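Putative TOXIN related protein (PDB 3K0Y) is of unknown function, possibly toxin-related, and joins a NigD-like OB domain to a NigD-like beta sandwich. Local coordinates at residues Thr17-Pro20 with Tyr26-Arg29; Ile115-Leu120 with Ser205-Met210; Pro44-Lys49 with Asn79-Ile84. All blocks are in the same frame, centred on the assembly; numbering follows the deposited sequence. Where two conformers were deposited one is given.

Contact 1: residues Thr17-Pro20 with Tyr26-Arg29; sequences TVVP and YYLR
Two first torsions, one of Tyr27 and one of Arg29, set the pattern on the face that carries Thr17, Val19, Tyr27 and Arg29. Tyr27 holds CG between its backbone N and carbonyl carbon (chi1 71°), which lays the ring alongside Val19, and Arg29 sends CG anti to its backbone N (chi1 -168°) before bending at chi3, so that the guanidinium comes back across the strand pair. Val19 CB sits over the centre of the Tyr27 ring, 4.0 Å from the centroid and 13° off the normal, a CH-pi contact; CG1 of the same valine lies beside CE2 and CZ. The other branch, CG2, lies 3.3 Å from Arg29 NH1; a branched valine can thus serve both neighbours at once. Arg29 NE forms a salt bridge with Asp117, and Thr17, whose OG1 is hydrogen-bonded to the same carboxylate, turns its methyl CG2 to Arg29 NH2.

On the reverse face the pairing is apolar and more deeply buried. Val18 splits its two methyls: CG1 meets Tyr26 CD2 at 4.0 Å, and CG2 meets Leu28 CD2 at the same distance. Pro48 and strand 74-88 cover this side, a place suited to side chains without charge.

Between the faces runs the backbone ladder. Thr17 and Arg29 exchange two hydrogen bonds, Thr17 N to Arg29 O at 2.9 Å and Arg29 N to Thr17 O at 2.8 Å, and Val19 pairs with Tyr27 in the same manner, whereas Val18-Leu28 and Pro20-Tyr26 are non-hydrogen-bonded pairs. Pro20 has no amide hydrogen to donate, and a non-hydrogen-bonded position asks none of it. The alternation is that of antiparallel strands, and the short link between strands 11-22 and 25-30 makes them a beta hairpin of the NigD-like N-terminal OB domain.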
# COMPACT_ATOMS: atom_id res chain seq x y z
N THR A 17 -2.16 9.94 1.23
CA THR A 17 -3.33 9.70 0.42
C THR A 17 -3.83 11.01 -0.20
O THR A 17 -3.98 12.01 0.47
CB THR A 17 -4.44 9.04 1.21
OG1 THR A 17 -3.90 7.89 1.88
CG2 THR A 17 -5.67 8.65 0.25
N VAL A 18 -4.05 10.96 -1.51
CA VAL A 18 -4.60 12.05 -2.25
C VAL A 18 -6.12 12.07 -2.06
O VAL A 18 -6.80 11.09 -2.34
CB VAL A 18 -4.29 11.92 -3.79
CG1 VAL A 18 -5.00 13.05 -4.58
CG2 VAL A 18 -2.79 11.97 -4.10
N VAL A 19 -6.66 13.18 -1.61
CA VAL A 19 -8.12 13.27 -1.53
C VAL A 19 -8.65 14.37 -2.42
O VAL A 19 -8.50 15.53 -2.09
CB VAL A 19 -8.60 13.49 -0.07
CG1 VAL A 19 -10.11 13.41 -0.03
CG2 VAL A 19 -7.97 12.42 0.87
N PRO A 20 -9.26 14.01 -3.57
CA PRO A 20 -9.86 15.03 -4.48
C PRO A 20 -10.94 15.89 -3.85
O PRO A 20 -11.51 15.52 -2.83
CB PRO A 20 -10.48 14.17 -5.58
CG PRO A 20 -9.65 12.92 -5.59
CD PRO A 20 -9.35 12.66 -4.15
N TYR A 26 -7.18 19.10 -4.56
CA TYR A 26 -7.03 17.94 -3.67
C TYR A 26 -6.30 18.34 -2.41
O TYR A 26 -5.54 19.29 -2.40
CB TYR A 26 -6.23 16.83 -4.39
CG TYR A 26 -4.78 17.17 -4.68
CD1 TYR A 26 -4.41 17.94 -5.79
CD2 TYR A 26 -3.77 16.74 -3.82
CE1 TYR A 26 -3.06 18.26 -6.04
CE2 TYR A 26 -2.43 17.05 -4.06
CZ TYR A 26 -2.08 17.80 -5.17
OH TYR A 26 -0.75 18.08 -5.36
N TYR A 27 -6.54 17.60 -1.33
CA TYR A 27 -5.64 17.69 -0.17
C TYR A 27 -4.98 16.34 0.08
O TYR A 27 -5.30 15.36 -0.57
CB TYR A 27 -6.34 18.27 1.05
CG TYR A 27 -7.36 17.39 1.72
CD1 TYR A 27 -6.99 16.50 2.71
CD2 TYR A 27 -8.69 17.49 1.40
CE1 TYR A 27 -7.91 15.73 3.33
CE2 TYR A 27 -9.63 16.73 2.03
CZ TYR A 27 -9.24 15.85 2.99
OH TYR A 27 -10.17 15.08 3.61
N LEU A 28 -4.02 16.30 0.98
CA LEU A 28 -3.24 15.10 1.25
C LEU A 28 -3.46 14.67 2.66
O LEU A 28 -3.40 15.51 3.57
CB LEU A 28 -1.76 15.37 1.03
CG LEU A 28 -1.39 15.72 -0.40
CD1 LEU A 28 -0.04 16.38 -0.40
CD2 LEU A 28 -1.39 14.47 -1.28
N ARG A 29 -3.68 13.37 2.87
CA ARG A 29 -3.86 12.79 4.21
C ARG A 29 -2.65 11.92 4.60
O ARG A 29 -2.33 10.97 3.92
CB ARG A 29 -5.17 11.98 4.27
CG ARG A 29 -5.55 11.61 5.71
CD ARG A 29 -6.98 11.19 5.87
NE ARG A 29 -7.27 10.03 5.04
CZ ARG A 29 -8.13 10.00 4.02
NH1 ARG A 29 -8.85 11.05 3.71
NH2 ARG A 29 -8.28 8.89 3.32

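Contact 2: residues Ile115-Leu120 with Ser205-Met210; sequences IGDGYL and SDKTKM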
# COMPACT_ATOMS: atom_id res chain seq x y z
N ILE A 115 0.94 -0.41 8.14
CA ILE A 115 -0.42 0.06 7.97
C ILE A 115 -0.47 1.56 8.16
O ILE A 115 0.08 2.08 9.12
CB ILE A 115 -1.42 -0.63 8.94
CG1 ILE A 115 -1.49 -2.13 8.65
CG2 ILE A 115 -2.84 -0.04 8.73
CD1 ILE A 115 -2.35 -2.91 9.66
N GLY A 116 -1.07 2.27 7.20
CA GLY A 116 -1.19 3.72 7.29
C GLY A 116 -2.40 4.16 6.48
O GLY A 116 -2.55 3.76 5.30
N ASP A 117 -3.26 4.96 7.12
CA ASP A 117 -4.47 5.50 6.54
C ASP A 117 -5.33 4.39 5.85
O ASP A 117 -5.86 4.61 4.79
CB ASP A 117 -4.13 6.64 5.55
CG ASP A 117 -5.38 7.35 5.01
OD1 ASP A 117 -6.25 7.68 5.83
OD2 ASP A 117 -5.52 7.54 3.77
N GLY A 118 -5.45 3.22 6.48
CA GLY A 118 -6.30 2.10 5.97
C GLY A 118 -5.69 1.32 4.79
O GLY A 118 -6.33 0.45 4.17
N TYR A 119 -4.42 1.61 4.50
CA TYR A 119 -3.70 0.88 3.47
C TYR A 119 -2.63 0.05 4.09
O TYR A 119 -2.06 0.42 5.12
CB TYR A 119 -3.03 1.83 2.50
CG TYR A 119 -4.01 2.65 1.71
CD1 TYR A 119 -4.52 3.82 2.24
CD2 TYR A 119 -4.42 2.25 0.43
CE1 TYR A 119 -5.42 4.59 1.54
CE2 TYR A 119 -5.33 3.01 -0.28
CZ TYR A 119 -5.81 4.17 0.29
OH TYR A 119 -6.69 4.92 -0.39
N LEU A 120 -2.32 -1.06 3.45
CA LEU A 120 -1.08 -1.75 3.68
C LEU A 120 -0.06 -1.19 2.68
O LEU A 120 -0.23 -1.33 1.48
CB LEU A 120 -1.24 -3.25 3.48
CG LEU A 120 0.01 -4.10 3.67
CD1 LEU A 120 0.41 -4.13 5.19
CD2 LEU A 120 -0.06 -5.50 3.09
N SER A 205 -10.21 -1.50 11.95
CA SER A 205 -10.96 -0.84 10.87
C SER A 205 -11.21 0.65 11.13
O SER A 205 -11.46 1.41 10.21
CB SER A 205 -12.32 -1.51 10.64
OG SER A 205 -12.14 -2.85 10.26
N ASP A 206 -11.21 1.05 12.39
CA ASP A 206 -11.32 2.46 12.74
C ASP A 206 -9.94 3.16 12.64
O ASP A 206 -9.11 2.98 13.51
CB ASP A 206 -11.90 2.57 14.16
CG ASP A 206 -12.30 3.98 14.52
OD1 ASP A 206 -12.36 4.84 13.63
OD2 ASP A 206 -12.56 4.22 15.70
N LYS A 207 -9.72 3.95 11.58
CA LYS A 207 -8.46 4.72 11.37
C LYS A 207 -8.06 5.60 12.54
O LYS A 207 -6.88 5.70 12.89
CB LYS A 207 -8.59 5.67 10.18
CG LYS A 207 -8.81 5.00 8.84
CD LYS A 207 -8.32 5.88 7.72
CE LYS A 207 -9.24 5.86 6.52
NZ LYS A 207 -8.84 6.98 5.66
N THR A 208 -9.06 6.27 13.10
CA THR A 208 -8.94 7.01 14.34
C THR A 208 -8.08 6.34 15.40
O THR A 208 -7.15 6.96 15.90
CB THR A 208 -10.31 7.22 14.95
OG1 THR A 208 -10.99 8.24 14.21
CG2 THR A 208 -10.21 7.60 16.42
N LYS A 209 -8.38 5.09 15.74
CA LYS A 209 -7.75 4.42 16.90
C LYS A 209 -6.32 3.99 16.57
O LYS A 209 -5.46 3.95 17.45
CB LYS A 209 -8.56 3.20 17.36
CG LYS A 209 -10.09 3.33 17.22
CD LYS A 209 -10.81 3.58 18.52
CE LYS A 209 -11.40 2.30 19.06
NZ LYS A 209 -12.00 2.48 20.38
N MSE A 210 -6.08 3.66 15.30
CA MSE A 210 -4.74 3.40 14.81
C MSE A 210 -3.86 4.60 15.17
O MSE A 210 -2.66 4.47 15.36
CB MSE A 210 -4.73 3.22 13.27
CG MSE A 210 -5.55 2.04 12.72
SE MSE A 210 -4.45 0.46 12.34
CE MSE A 210 -4.07 0.05 14.19
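Charge pairing carries the stronger half of this contact, between Asp117 in a tight turn and Lys207 in the loop after strand 195-203. Lys207 NZ donates to Asp117 OD1 at 2.7 Å, forming a salt bridge and meeting the oxygen from above the carboxylate plane, 41° out of it. The lysine crosses the aspartate obliquely, and its methylene CD also lies 3.3 Å from Asp117 OD1. Asp117 directs its carboxylate there with CG anti to the backbone N (chi1 -174°). Arg29 NE shares OD1 in a second salt bridge, while Thr17 OG1 bonds OD2. The carboxylate thus lies between two cationic side chains, which would be expected to favour its ionised form, and its charge should offset the closeness of Lys207 NZ to Arg29 NH2. A long, flexible lysine suits an exposed loop that must span to this group.

Apolar contact is slighter. The selenium of Met210, a selenomethionine, touches Ile115 CG2 at 4.0 Å, the two side chains crossing at about a right angle. Ile115 also packs on Leu201 and Tyr203 of strand 195-203, so Met210 adds to a patch already begun there.

Backbone bonds shape the aspartate's side of the contact. Gly116 N donates to Tyr119 O and Tyr119 N to Gly116 O, both at 3.0 Å, closing the loop on itself. Gly118 takes a positive phi of 76°, which glycine accommodates readily, and its backbone lies beside Lys207 CD. This is a type I' beta turn, the tight connection of a two-residue beta hairpin, joining strands 113-116 and 119-128.

Contact 3: residues Pro44-Lys49 with Asn79-Ile84; sequences PNYQPK and NAIHNI
Tyr46 and Ile81 meet at about a right angle in the NigD-like N-terminal OB domain, where the loop after strand 40-41 lies against strand 74-88. The isoleucine comes over one face of the ring: its CD1 is 3.9 Å from the ring centroid, 24° off the normal, in a CH-pi contact displaced toward the rim. With CG1 anti to the backbone N (chi1 175°) and the chain extended, Ile81 carries that methyl to Tyr46 CZ, 3.6 Å away, while its other branch places CG2 3.8 Å from Tyr46 CD1. A branched aliphatic residue suits a flat aromatic here, because it spreads along the ring. Tyr26 also meets the tyrosine ring, so Tyr46 is packed from the hairpin as well as the strand.

Asn83 and Tyr46 point at each other from opposite directions, the amide oxygen OD1 lying at the ring edge, with the planes 81° apart. Tyr46 OH donates to Asn83 OD1 at 2.7 Å, on a lone pair in the carbonyl plane. Tyrosine fits this boundary by offering carbon to Ile81 and a hydroxyl to the amide.

Lys49 crosses Asn83 at about a right angle, and a water joins their polar ends: it accepts from Lys49 NZ at 3.0 Å and from Asn83 ND2 at 3.1 Å, while donating to Gln47 O at 2.7 Å.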
# COMPACT_ATOMS: atom_id res chain seq x y z
N PRO A 44 1.10 21.91 -11.19
CA PRO A 44 -0.30 22.34 -11.14
C PRO A 44 -1.25 21.49 -11.99
O PRO A 44 -2.47 21.60 -11.80
CB PRO A 44 -0.24 23.79 -11.64
CG PRO A 44 1.00 23.83 -12.49
CD PRO A 44 1.97 22.92 -11.80
N ASN A 45 -0.72 20.66 -12.88
CA ASN A 45 -1.53 19.84 -13.78
C ASN A 45 -1.70 18.41 -13.28
O ASN A 45 -2.13 17.55 -14.02
CB ASN A 45 -0.93 19.85 -15.20
CG ASN A 45 -0.94 21.23 -15.83
OD1 ASN A 45 -1.87 21.98 -15.65
ND2 ASN A 45 0.12 21.57 -16.55
N TYR A 46 -1.36 18.18 -12.03
CA TYR A 46 -1.51 16.89 -11.38
C TYR A 46 -2.98 16.54 -11.32
O TYR A 46 -3.80 17.39 -10.97
CB TYR A 46 -0.93 16.97 -9.94
CG TYR A 46 -1.10 15.68 -9.17
CD1 TYR A 46 -0.27 14.59 -9.42
CD2 TYR A 46 -2.11 15.54 -8.24
CE1 TYR A 46 -0.45 13.39 -8.75
CE2 TYR A 46 -2.28 14.35 -7.55
CZ TYR A 46 -1.45 13.27 -7.83
OH TYR A 46 -1.60 12.08 -7.13
N GLN A 47 -3.32 15.31 -11.64
CA GLN A 47 -4.71 14.89 -11.62
C GLN A 47 -4.98 14.01 -10.38
O GLN A 47 -4.54 12.88 -10.32
CB GLN A 47 -5.08 14.15 -12.92
CG GLN A 47 -6.56 13.69 -13.01
CD GLN A 47 -7.59 14.84 -13.06
OE1 GLN A 47 -8.53 14.88 -12.25
NE2 GLN A 47 -7.41 15.79 -14.01
N PRO A 48 -5.65 14.57 -9.37
CA PRO A 48 -5.91 13.78 -8.21
C PRO A 48 -6.98 12.75 -8.50
O PRO A 48 -7.88 13.02 -9.31
CB PRO A 48 -6.37 14.80 -7.16
CG PRO A 48 -6.89 15.98 -7.98
CD PRO A 48 -6.18 15.94 -9.28
N LYS A 49 -6.82 11.57 -7.93
CA LYS A 49 -7.74 10.47 -8.09
C LYS A 49 -8.19 9.98 -6.71
O LYS A 49 -7.44 10.09 -5.75
CB LYS A 49 -7.09 9.31 -8.84
CG LYS A 49 -6.76 9.57 -10.30
CD LYS A 49 -5.56 8.66 -10.72
CE LYS A 49 -5.07 8.99 -12.15
NZ LYS A 49 -3.57 8.83 -12.18
N ASN A 79 6.37 20.08 -3.59
CA ASN A 79 7.56 20.21 -4.43
C ASN A 79 7.57 19.15 -5.51
O ASN A 79 7.92 19.43 -6.66
CB ASN A 79 8.83 20.10 -3.61
CG ASN A 79 8.88 21.15 -2.47
OD1 ASN A 79 8.60 22.33 -2.68
ND2 ASN A 79 9.20 20.69 -1.27
N ALA A 80 7.19 17.93 -5.14
CA ALA A 80 7.05 16.84 -6.11
C ALA A 80 6.03 15.83 -5.58
O ALA A 80 5.77 15.76 -4.40
CB ALA A 80 8.42 16.16 -6.40
N ILE A 81 5.44 15.07 -6.47
CA ILE A 81 4.45 14.09 -6.07
C ILE A 81 4.52 12.96 -7.10
O ILE A 81 4.36 13.18 -8.31
CB ILE A 81 3.04 14.73 -5.95
CG1 ILE A 81 1.97 13.68 -5.66
CG2 ILE A 81 2.71 15.53 -7.23
CD1 ILE A 81 0.71 14.27 -5.10
N HIS A 82 4.87 11.78 -6.59
CA HIS A 82 5.05 10.58 -7.40
C HIS A 82 4.06 9.52 -6.95
O HIS A 82 4.18 8.99 -5.86
CB HIS A 82 6.48 10.05 -7.22
CG HIS A 82 7.53 11.11 -7.26
ND1 HIS A 82 7.85 11.79 -8.40
CD2 HIS A 82 8.36 11.58 -6.29
CE1 HIS A 82 8.82 12.66 -8.14
NE2 HIS A 82 9.15 12.54 -6.87
N ASN A 83 3.06 9.22 -7.78
CA ASN A 83 2.08 8.22 -7.41
C ASN A 83 2.72 6.87 -7.09
O ASN A 83 3.71 6.45 -7.70
CB ASN A 83 1.07 8.05 -8.53
CG ASN A 83 0.14 9.24 -8.63
OD1 ASN A 83 0.19 10.16 -7.80
ND2 ASN A 83 -0.73 9.23 -9.64
N ILE A 84 2.14 6.21 -6.10
CA ILE A 84 2.52 4.88 -5.71
C ILE A 84 1.40 3.99 -6.26
O ILE A 84 0.22 4.30 -6.12
CB ILE A 84 2.63 4.78 -4.17
CG1 ILE A 84 3.84 5.57 -3.68
CG2 ILE A 84 2.68 3.31 -3.72
CD1 ILE A 84 3.87 5.81 -2.15
O HOH W 1 -2.45 11.41 -11.04

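How the contacts relate
Contacts 1 and 3 both belong to the OB domain and join into one partly buried region: Val18 and Tyr26 of the hairpin pack on Tyr46 and Pro48 of the 44-49 loop. Contact 2 lies at the surface, where a turn associated with the C-terminal sandwich reaches the OB hairpin. Asp117 of the turn ties the polar face of contact 1 to contact 2, while the apolar face continues into contact 3. Chemistry follows place: a backbone ladder in contact 1, charges in contact 2, an aromatic ring with an amide and water in contact 3. Contacts 2 and 3 do not touch, their nearest atoms being about 7 Å apart.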